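Local coordinates for protein glcnac-alpha-1,4-gal-releasing endo-beta-galactosidase (Clostridium perfringens, PDB 1UPS) that probably hydrolyses internal beta-galactosidic linkages as a calcium-binding endo-beta-galactosidase of glycoside hydrolase family 16, releasing GlcNAc-alpha-1,4-Gal from its glycan substrates, at residues Gly129-Arg134 / Met219-Thr224. Residues are numbered along the deposited sequence; the frame is centred on the assembly and turned at random.
Sequences GYFEIR and MEWTPT
Phe-131 packs against both Met-219 and Trp-221 on one face of an antiparallel strand pair, while Tyr-130 meets Glu-220 on the other. The Phe-131 ring puts CE1 3.7 Å from CE3 of Trp-221, at the edge of the indole; the two rings meet obliquely, their planes inclined by 32°. With CG beside its own backbone N (chi1 -65°), Phe-131 runs side by side with Met-219, whose chain bends at its last torsion and brings CE to 4.1 Å from Phe-131 CD1. Phe-131 CE1 also comes within 3.7 Å of Gly-129 CA. On the opposite face, the Glu-220 carboxylate stands at the Tyr-130 ring edge, nearly perpendicular to the ring (88°), CD 3.7 Å from CD2. Its OE1 is hydrogen-bonded to the hydroxyls of Tyr-30 and Tyr-283, which anchor the acid beside the ring. Two pairs of reciprocal backbone hydrogen bonds, Gly-129 with Trp-221 and Phe-131 with Met-219, set the register; the straightest, Phe-131 N to Met-219 O, spans 2.8 Å. In this GH16 beta-sandwich, strand 129-136 runs between 215-221 and 267-279 in one sheet, and the Phe-131 and Met-219 side chains pack on Met-150 of strand 145-152 in the other.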
loop_
_atom_site.group_PDB
_atom_site.type_symbol
_atom_site.label_atom_id
_atom_site.label_comp_id
_atom_site.label_asym_id
_atom_site.label_seq_id
_atom_site.Cartn_x
_atom_site.Cartn_y
_atom_site.Cartn_z
ATOM N N GLY A 129 1.168 -5.977 10.962
ATOM C CA GLY A 129 1.912 -7.168 10.559
ATOM C C GLY A 129 2.460 -7.064 9.149
ATOM O O GLY A 129 2.303 -6.027 8.484
ATOM N N TYR A 130 3.094 -8.153 8.702
ATOM C CA TYR A 130 3.628 -8.257 7.341
ATOM C C TYR A 130 2.738 -9.238 6.573
ATOM O O TYR A 130 2.687 -10.426 6.898
ATOM C CB TYR A 130 5.096 -8.771 7.371
ATOM C CG TYR A 130 5.800 -8.582 6.028
ATOM C CD1 TYR A 130 5.624 -9.490 4.981
ATOM C CD2 TYR A 130 6.591 -7.465 5.793
ATOM C CE1 TYR A 130 6.249 -9.294 3.726
ATOM C CE2 TYR A 130 7.207 -7.260 4.555
ATOM C CZ TYR A 130 7.042 -8.177 3.531
ATOM O OH TYR A 130 7.676 -7.946 2.322
ATOM N N PHE A 131 1.998 -8.724 5.590
ATOM C CA PHE A 131 0.976 -9.494 4.873
ATOM C C PHE A 131 1.461 -9.778 3.467
ATOM O O PHE A 131 1.979 -8.871 2.829
ATOM C CB PHE A 131 -0.284 -8.632 4.766
ATOM C CG PHE A 131 -0.922 -8.325 6.098
ATOM C CD1 PHE A 131 -0.350 -7.401 6.976
ATOM C CD2 PHE A 131 -2.090 -8.990 6.483
ATOM C CE1 PHE A 131 -0.948 -7.141 8.231
ATOM C CE2 PHE A 131 -2.692 -8.743 7.717
ATOM C CZ PHE A 131 -2.132 -7.817 8.597
ATOM N N GLU A 132 1.297 -11.008 2.971
ATOM C CA GLU A 132 1.889 -11.333 1.671
ATOM C C GLU A 132 1.036 -12.315 0.895
ATOM O O GLU A 132 0.498 -13.269 1.482
ATOM C CB GLU A 132 3.295 -11.923 1.896
ATOM C CG GLU A 132 4.055 -12.333 0.631
ATOM C CD GLU A 132 5.478 -12.777 0.956
ATOM O OE1 GLU A 132 5.836 -13.949 0.645
ATOM O OE2 GLU A 132 6.250 -11.963 1.530
ATOM N N ILE A 133 0.888 -12.082 -0.412
ATOM C CA ILE A 133 0.370 -13.119 -1.300
ATOM C C ILE A 133 1.340 -13.334 -2.453
ATOM O O ILE A 133 2.175 -12.460 -2.763
ATOM C CB ILE A 133 -1.052 -12.795 -1.842
ATOM C CG1 ILE A 133 -1.011 -11.620 -2.857
ATOM C CG2 ILE A 133 -2.045 -12.593 -0.653
ATOM C CD1 ILE A 133 -2.391 -11.344 -3.607
ATOM N N ARG A 134 1.228 -14.500 -3.082
ATOM C CA ARG A 134 1.931 -14.752 -4.320
ATOM C C ARG A 134 0.835 -15.081 -5.316
ATOM O O ARG A 134 0.011 -15.955 -5.061
ATOM C CB ARG A 134 2.906 -15.925 -4.150
ATOM C CG ARG A 134 3.660 -16.298 -5.416
ATOM C CD ARG A 134 4.860 -17.227 -5.107
ATOM N NE ARG A 134 5.657 -17.568 -6.285
ATOM C CZ ARG A 134 5.457 -18.641 -7.053
ATOM N NH1 ARG A 134 4.460 -19.473 -6.791
ATOM N NH2 ARG A 134 6.261 -18.892 -8.095
ATOM N N MET A 219 2.322 -6.127 2.008
ATOM C CA MET A 219 2.165 -4.893 2.753
ATOM C C MET A 219 2.637 -5.102 4.189
ATOM O O MET A 219 2.185 -6.031 4.879
ATOM C CB MET A 219 0.693 -4.439 2.773
ATOM C CG MET A 219 0.471 -3.262 3.757
ATOM S SD MET A 219 -1.291 -2.851 3.951
ATOM C CE MET A 219 -1.834 -4.221 4.915
ATOM N N GLU A 220 3.517 -4.219 4.654
ATOM C CA GLU A 220 3.800 -4.159 6.083
ATOM C C GLU A 220 3.033 -2.986 6.678
ATOM O O GLU A 220 3.218 -1.827 6.279
ATOM C CB GLU A 220 5.308 -4.048 6.391
ATOM C CG GLU A 220 5.568 -4.176 7.896
ATOM C CD GLU A 220 6.922 -4.782 8.247
ATOM O OE1 GLU A 220 6.983 -5.667 9.129
ATOM O OE2 GLU A 220 7.923 -4.368 7.653
ATOM N N TRP A 221 2.151 -3.316 7.615
ATOM C CA TRP A 221 1.254 -2.356 8.250
ATOM C C TRP A 221 1.751 -2.204 9.684
ATOM O O TRP A 221 1.725 -3.151 10.464
ATOM C CB TRP A 221 -0.182 -2.897 8.175
ATOM C CG TRP A 221 -1.233 -2.273 9.092
ATOM C CD1 TRP A 221 -1.254 -1.008 9.642
ATOM C CD2 TRP A 221 -2.429 -2.907 9.515
ATOM N NE1 TRP A 221 -2.401 -0.836 10.389
ATOM C CE2 TRP A 221 -3.137 -1.990 10.337
ATOM C CE3 TRP A 221 -2.975 -4.183 9.306
ATOM C CZ2 TRP A 221 -4.353 -2.314 10.956
ATOM C CZ3 TRP A 221 -4.189 -4.497 9.899
ATOM C CH2 TRP A 221 -4.867 -3.562 10.717
ATOM N N THR A 222 2.270 -1.022 9.995
ATOM C CA THR A 222 2.788 -0.723 11.332
ATOM C C THR A 222 1.946 0.423 11.909
ATOM O O THR A 222 1.125 1.001 11.206
ATOM C CB THR A 222 4.268 -0.288 11.281
ATOM O OG1 THR A 222 4.361 1.017 10.684
ATOM C CG2 THR A 222 5.087 -1.195 10.355
ATOM N N PRO A 223 2.165 0.774 13.170
ATOM C CA PRO A 223 1.508 1.949 13.752
ATOM C C PRO A 223 1.814 3.255 13.014
ATOM O O PRO A 223 1.076 4.231 13.196
ATOM C CB PRO A 223 2.089 1.988 15.170
ATOM C CG PRO A 223 2.389 0.586 15.457
ATOM C CD PRO A 223 2.986 0.061 14.168
ATOM N N THR A 224 2.858 3.271 12.191
ATOM C CA THR A 224 3.315 4.493 11.523
ATOM C C THR A 224 2.898 4.616 10.050
ATOM O O THR A 224 2.655 5.732 9.548
ATOM C CB THR A 224 4.859 4.572 11.632
ATOM O OG1 THR A 224 5.206 4.801 13.001
ATOM C CG2 THR A 224 5.418 5.807 10.921
#